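Local coordinates for protein H127A/Y244A mutant of alginate lyase AlyC3 in complex with dimannuronate (PDB 7C8F) that probably cleaves alginate by beta-elimination as a PL7 family lyase, held here as an engineered double mutant with dimannuronate bound, at residues N55-V60 and K70-H75; T121-A126 and F238-A243. One frame throughout, in Å; residues are numbered along the deposited sequence.

Contact 1 of 2, residues N55-V60 and K70-H75; sequences NQYFYV and KMKNDH
The side chain of K70 runs past two tyrosines, Y57 and Y59, and each of its parts meets something different. CB lies in the plane of the Y57 ring, at its edge, 3.7 Å from Y57 CD1. CG stands beside the backbone N (chi1 -59°), and with chi2 extended this brings K70 CD to 3.7 Å from Q56 O and near the edge of the Y59 ring. A bend at chi3 (94°) then swings CE and NZ toward two waters. At the tip, NZ gives one proton to a water 2.7 Å away that also bonds to Y59 OH, and another to a second water that donates to Q56 O. The backbone of K70 adds a direct bond, from K70 N to Y57 O at 2.9 Å. M71 SD sits above the Y57 face, 5.4 Å from the ring centroid, a distant Met-aromatic contact. An alanine in place of Y57 would probably leave K70 CB without the ring edge it packs on and M71 SD without its aromatic partner. An Asx turn, with Y57 N bonded to N55 OD1, leads the chain into strand 58-60. This outermost strand pairs antiparallel with 67-72 as a hairpin, and M250 of strand 250-264 touches Y57, K70 and K72.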
loop_
_atom_site.group_PDB
_atom_site.type_symbol
_atom_site.label_atom_id
_atom_site.label_comp_id
_atom_site.label_asym_id
_atom_site.label_seq_id
_atom_site.Cartn_x
_atom_site.Cartn_y
_atom_site.Cartn_z
ATOM N N ASN B 55 -5.266 19.969 32.770
ATOM C CA ASN B 55 -4.220 19.764 33.769
ATOM C C ASN B 55 -3.051 20.694 33.465
ATOM O O ASN B 55 -3.126 21.547 32.575
ATOM C CB ASN B 55 -3.801 18.303 33.925
ATOM C CG ASN B 55 -3.113 17.749 32.698
ATOM O OD1 ASN B 55 -2.556 18.487 31.889
ATOM N ND2 ASN B 55 -3.130 16.434 32.566
ATOM N N GLN B 56 -1.983 20.546 34.257
ATOM C CA GLN B 56 -0.821 21.422 34.157
ATOM C C GLN B 56 -0.162 21.364 32.788
ATOM O O GLN B 56 0.535 22.311 32.416
ATOM C CB GLN B 56 0.213 21.034 35.217
ATOM C CG GLN B 56 0.483 19.536 35.279
ATOM C CD GLN B 56 1.534 19.159 36.307
ATOM O OE1 GLN B 56 2.528 19.864 36.488
ATOM N NE2 GLN B 56 1.318 18.038 36.988
ATOM N N TYR B 57 -0.358 20.279 32.038
ATOM C CA TYR B 57 0.272 20.121 30.732
ATOM C C TYR B 57 -0.682 20.375 29.567
ATOM O O TYR B 57 -0.230 20.415 28.417
ATOM C CB TYR B 57 0.855 18.709 30.579
ATOM C CG TYR B 57 1.954 18.355 31.561
ATOM C CD1 TYR B 57 3.200 18.960 31.492
ATOM C CD2 TYR B 57 1.743 17.401 32.549
ATOM C CE1 TYR B 57 4.206 18.630 32.386
ATOM C CE2 TYR B 57 2.741 17.066 33.447
ATOM C CZ TYR B 57 3.971 17.681 33.360
ATOM O OH TYR B 57 4.967 17.348 34.252
ATOM N N PHE B 58 -1.977 20.559 29.833
ATOM C CA PHE B 58 -2.992 20.695 28.787
ATOM C C PHE B 58 -4.074 21.609 29.355
ATOM O O PHE B 58 -4.911 21.166 30.153
ATOM C CB PHE B 58 -3.568 19.335 28.390
ATOM C CG PHE B 58 -4.661 19.414 27.346
ATOM C CD1 PHE B 58 -4.355 19.731 26.025
ATOM C CD2 PHE B 58 -5.986 19.188 27.682
ATOM C CE1 PHE B 58 -5.355 19.815 25.065
ATOM C CE2 PHE B 58 -6.986 19.269 26.721
ATOM C CZ PHE B 58 -6.667 19.584 25.412
ATOM N N TYR B 59 -4.076 22.864 28.932
ATOM C CA TYR B 59 -5.000 23.837 29.494
ATOM C C TYR B 59 -5.090 25.023 28.552
ATOM O O TYR B 59 -4.318 25.142 27.591
ATOM C CB TYR B 59 -4.552 24.274 30.900
ATOM C CG TYR B 59 -3.213 24.999 30.933
ATOM C CD1 TYR B 59 -2.018 24.294 31.008
ATOM C CD2 TYR B 59 -3.158 26.388 30.897
ATOM C CE1 TYR B 59 -0.792 24.959 31.036
ATOM C CE2 TYR B 59 -1.950 27.064 30.933
ATOM C CZ TYR B 59 -0.772 26.343 31.001
ATOM O OH TYR B 59 0.432 27.022 31.030
ATOM N N VAL B 60 -6.021 25.923 28.844
ATOM C CA VAL B 60 -6.097 27.204 28.163
ATOM C C VAL B 60 -5.638 28.277 29.137
ATOM O O VAL B 60 -6.098 28.322 30.286
ATOM C CB VAL B 60 -7.501 27.491 27.606
ATOM C CG1 VAL B 60 -7.614 28.938 27.212
ATOM C CG2 VAL B 60 -7.761 26.615 26.387
ATOM N N LYS B 70 2.227 21.055 27.026
ATOM C CA LYS B 70 3.573 20.855 27.544
ATOM C C LYS B 70 3.858 19.369 27.697
ATOM O O LYS B 70 2.943 18.563 27.889
ATOM C CB LYS B 70 3.721 21.526 28.921
ATOM C CG LYS B 70 3.453 23.028 28.892
ATOM C CD LYS B 70 3.302 23.618 30.299
ATOM C CE LYS B 70 4.605 24.178 30.822
ATOM N NZ LYS B 70 4.400 24.837 32.146
ATOM N N MET B 71 5.133 19.006 27.623
ATOM C CA MET B 71 5.562 17.656 27.960
ATOM C C MET B 71 7.057 17.641 28.230
ATOM O O MET B 71 7.826 18.343 27.561
ATOM C CB MET B 71 5.236 16.661 26.836
ATOM C CG MET B 71 5.568 15.196 27.160
ATOM S SD MET B 71 4.929 14.622 28.753
ATOM C CE MET B 71 3.190 15.057 28.623
ATOM N N LYS B 72 7.476 16.815 29.161
ATOM C CA LYS B 72 8.886 16.601 29.458
ATOM C C LYS B 72 9.337 15.213 29.079
ATOM O O LYS B 72 8.567 14.305 29.014
ATOM C CB LYS B 72 9.215 16.900 30.927
ATOM C CG LYS B 72 8.539 16.032 31.941
ATOM C CD LYS B 72 9.252 16.137 33.288
ATOM C CE LYS B 72 8.496 15.426 34.388
ATOM N NZ LYS B 72 9.262 15.275 35.671
ATOM N N ASN B 73 10.623 15.096 28.829
ATOM C CA ASN B 73 11.322 13.874 28.504
ATOM C C ASN B 73 11.290 13.466 27.057
ATOM O O ASN B 73 10.374 13.725 26.383
ATOM C CB ASN B 73 10.963 12.695 29.422
ATOM C CG ASN B 73 11.075 13.039 30.888
ATOM O OD1 ASN B 73 11.988 13.674 31.316
ATOM N ND2 ASN B 73 10.135 12.588 31.647
ATOM N N ASP B 74 12.345 12.811 26.643
ATOM C CA ASP B 74 12.522 12.378 25.299
ATOM C C ASP B 74 11.475 11.368 24.923
ATOM O O ASP B 74 11.177 10.516 25.689
ATOM C CB ASP B 74 13.926 11.802 25.137
ATOM C CG ASP B 74 14.402 11.753 23.709
ATOM O OD1 ASP B 74 13.844 12.431 22.876
ATOM O OD2 ASP B 74 15.364 11.058 23.433
ATOM N N HIS B 75 10.914 11.527 23.726
ATOM C CA HIS B 75 9.957 10.598 23.128
ATOM C C HIS B 75 8.583 10.613 23.784
ATOM O O HIS B 75 7.730 9.788 23.429
ATOM C CB HIS B 75 10.503 9.170 23.041
ATOM C CG HIS B 75 11.868 9.094 22.434
ATOM N ND1 HIS B 75 12.957 8.586 23.109
ATOM C CD2 HIS B 75 12.327 9.488 21.222
ATOM C CE1 HIS B 75 14.025 8.656 22.333
ATOM N NE2 HIS B 75 13.670 9.200 21.183
HETATM O O HOH W 1 1.657 24.351 33.626
HETATM O O HOH W 2 3.051 26.935 31.232
#

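Contact 2 of 2, residues T121-A126 and F238-A243. With BEM (beta-D-mannopyranuronic acid), chain D.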
loop_
_atom_site.group_PDB
_atom_site.type_symbol
_atom_site.label_atom_id
_atom_site.label_comp_id
_atom_site.label_asym_id
_atom_site.label_seq_id
_atom_site.Cartn_x
_atom_site.Cartn_y
_atom_site.Cartn_z
ATOM N N THR B 121 8.146 18.434 17.709
ATOM C CA THR B 121 7.135 18.266 16.673
ATOM C C THR B 121 5.816 18.764 17.221
ATOM O O THR B 121 5.405 18.338 18.298
ATOM C CB THR B 121 7.002 16.791 16.302
ATOM O OG1 THR B 121 8.257 16.330 15.790
ATOM C CG2 THR B 121 5.887 16.570 15.260
ATOM N N PHE B 122 5.160 19.675 16.499
ATOM C CA PHE B 122 3.914 20.254 16.988
ATOM C C PHE B 122 2.726 20.130 16.038
ATOM O O PHE B 122 1.594 20.382 16.467
ATOM C CB PHE B 122 4.119 21.710 17.468
ATOM C CG PHE B 122 4.627 22.638 16.408
ATOM C CD1 PHE B 122 5.994 22.795 16.191
ATOM C CD2 PHE B 122 3.740 23.355 15.634
ATOM C CE1 PHE B 122 6.469 23.650 15.197
ATOM C CE2 PHE B 122 4.195 24.219 14.650
ATOM C CZ PHE B 122 5.573 24.368 14.426
ATOM N N LEU B 123 2.935 19.727 14.786
ATOM C CA LEU B 123 1.845 19.348 13.895
ATOM C C LEU B 123 2.286 18.114 13.140
ATOM O O LEU B 123 3.463 17.998 12.782
ATOM C CB LEU B 123 1.511 20.445 12.881
ATOM C CG LEU B 123 1.164 21.816 13.474
ATOM C CD1 LEU B 123 1.224 22.897 12.412
ATOM C CD2 LEU B 123 -0.224 21.789 14.114
ATOM N N GLN B 124 1.355 17.197 12.872
ATOM C CA GLN B 124 1.721 15.953 12.214
ATOM C C GLN B 124 0.572 15.466 11.339
ATOM O O GLN B 124 -0.600 15.645 11.672
ATOM C CB GLN B 124 2.114 14.903 13.266
ATOM C CG GLN B 124 2.687 13.597 12.741
ATOM C CD GLN B 124 3.501 12.859 13.800
ATOM O OE1 GLN B 124 4.409 13.429 14.408
ATOM N NE2 GLN B 124 3.179 11.591 14.022
ATOM N N VAL B 125 0.928 14.835 10.223
ATOM C CA VAL B 125 0.011 13.976 9.483
ATOM C C VAL B 125 0.598 12.581 9.590
ATOM O O VAL B 125 1.700 12.326 9.079
ATOM C CB VAL B 125 -0.142 14.386 8.009
ATOM C CG1 VAL B 125 -1.104 13.425 7.285
ATOM C CG2 VAL B 125 -0.612 15.832 7.864
ATOM N N ALA B 126 -0.120 11.681 10.263
ATOM C CA ALA B 126 0.284 10.292 10.418
ATOM C C ALA B 126 -0.541 9.425 9.480
ATOM O O ALA B 126 -1.524 9.873 8.891
ATOM C CB ALA B 126 0.022 9.839 11.856
ATOM N N PHE B 238 -4.615 13.767 11.415
ATOM C CA PHE B 238 -3.918 14.917 11.975
ATOM C C PHE B 238 -3.667 14.761 13.472
ATOM O O PHE B 238 -4.506 14.233 14.211
ATOM C CB PHE B 238 -4.763 16.184 11.824
ATOM C CG PHE B 238 -4.874 16.703 10.419
ATOM C CD1 PHE B 238 -3.737 17.055 9.688
ATOM C CD2 PHE B 238 -6.121 16.923 9.854
ATOM C CE1 PHE B 238 -3.862 17.569 8.408
ATOM C CE2 PHE B 238 -6.245 17.450 8.584
ATOM C CZ PHE B 238 -5.116 17.770 7.854
ATOM N N LYS B 239 -2.528 15.294 13.924
ATOM C CA LYS B 239 -2.261 15.516 15.336
ATOM C C LYS B 239 -1.652 16.895 15.519
ATOM O O LYS B 239 -0.967 17.416 14.629
ATOM C CB LYS B 239 -1.290 14.491 15.925
ATOM C CG LYS B 239 -1.850 13.079 15.892
ATOM C CD LYS B 239 -1.086 12.113 16.782
ATOM C CE LYS B 239 0.244 11.724 16.164
ATOM N NZ LYS B 239 0.953 10.781 17.084
ATOM N N ALA B 240 -1.875 17.465 16.695
ATOM C CA ALA B 240 -1.329 18.761 17.060
ATOM C C ALA B 240 -1.048 18.774 18.551
ATOM O O ALA B 240 -1.849 18.264 19.338
ATOM C CB ALA B 240 -2.296 19.897 16.700
ATOM N N GLY B 241 0.081 19.367 18.931
ATOM C CA GLY B 241 0.436 19.503 20.335
ATOM C C GLY B 241 1.938 19.595 20.459
ATOM O O GLY B 241 2.552 20.408 19.755
ATOM N N VAL B 242 2.553 18.758 21.298
ATOM C CA VAL B 242 4.011 18.644 21.357
ATOM C C VAL B 242 4.405 17.180 21.416
ATOM O O VAL B 242 3.715 16.357 22.027
ATOM C CB VAL B 242 4.637 19.389 22.557
ATOM C CG1 VAL B 242 4.454 20.872 22.417
ATOM C CG2 VAL B 242 4.036 18.888 23.863
ATOM N N ALA B 243 5.514 16.862 20.760
ATOM C CA ALA B 243 6.166 15.567 20.868
ATOM C C ALA B 243 7.658 15.852 20.905
ATOM O O ALA B 243 8.157 16.623 20.080
ATOM C CB ALA B 243 5.810 14.655 19.688
HETATM C C1 BEM D . 5.128 6.178 16.487
HETATM C C2 BEM D . 5.880 5.416 15.411
HETATM O O2 BEM D . 5.216 5.549 14.168
HETATM C C3 BEM D . 7.301 5.909 15.324
HETATM O O3 BEM D . 7.957 5.314 14.249
HETATM C C4 BEM D . 7.363 7.425 15.206
HETATM O O4 BEM D . 8.706 7.827 15.460
HETATM C C5 BEM D . 6.483 8.071 16.250
HETATM O O5 BEM D . 5.173 7.557 16.266
HETATM C C6 BEM D . 6.395 9.498 15.881
HETATM O O6B BEM D . 5.409 9.878 15.251
HETATM O O6A BEM D . 7.204 10.271 16.366
HETATM O O1 BEM D . 3.751 5.851 16.477
HETATM O O HOH W 3 3.252 9.633 16.769
#
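Q124 and K239 lie side by side and point the same way toward the bound mannuronate, Q124 bonding to it directly and K239 through a water. In one of its two conformers, Q124 donates through NE2 to sugar O6B over 3.1 Å (N-H...O 150°), and the same NE2 lies 3.6 Å from K239 CE. CG set opposite the backbone N (chi1 -173°) and an extended chain carry the amide that far. K239 NZ donates to a water at 2.6 Å that in turn donates to O6B and to ring oxygen O5. E79 forms a salt bridge with the same ammonium group. Behind this first shell, Q124 and K239 are an antiparallel hydrogen-bonded pair, with Q124 N to K239 O at 2.9 Å and K239 N to Q124 O at 3.0 Å. The other face of the sheet is apolar: L123 CD2 meets A240 CB, and V125 CG2 meets F238 CE1 at 3.7 Å. Further along, a classic beta bulge sets F122 and L123 both against V145, while G241 turns the corner with backbone angles at which a CB would jam against the carbonyl O of A240. Such a polar, sugar-binding face backed by a hydrophobic one is characteristic of the PL7 beta-jelly-roll cleft.

Contacts 1 and 2 lie on the two facing sheets of the beta sandwich. Contact 2 lies at the centre of the chain, on the sheet that holds the sugar; contact 1 lies at the margin of the other sheet, and the centres of the two contacts are about 14 Å apart. They meet at V242, just past the corner at G241, where V242 CG2 packs 3.9 Å from M71 CB and 3.9 Å from K70 C. Polar links join them too: N244, next after segment 238-243, donates to the carbonyls of M71 and N73. The M71 side chain is about 12 Å from a bound mannuronate, whereas Q124 touches one directly, so contact 1 takes no direct part in that grip.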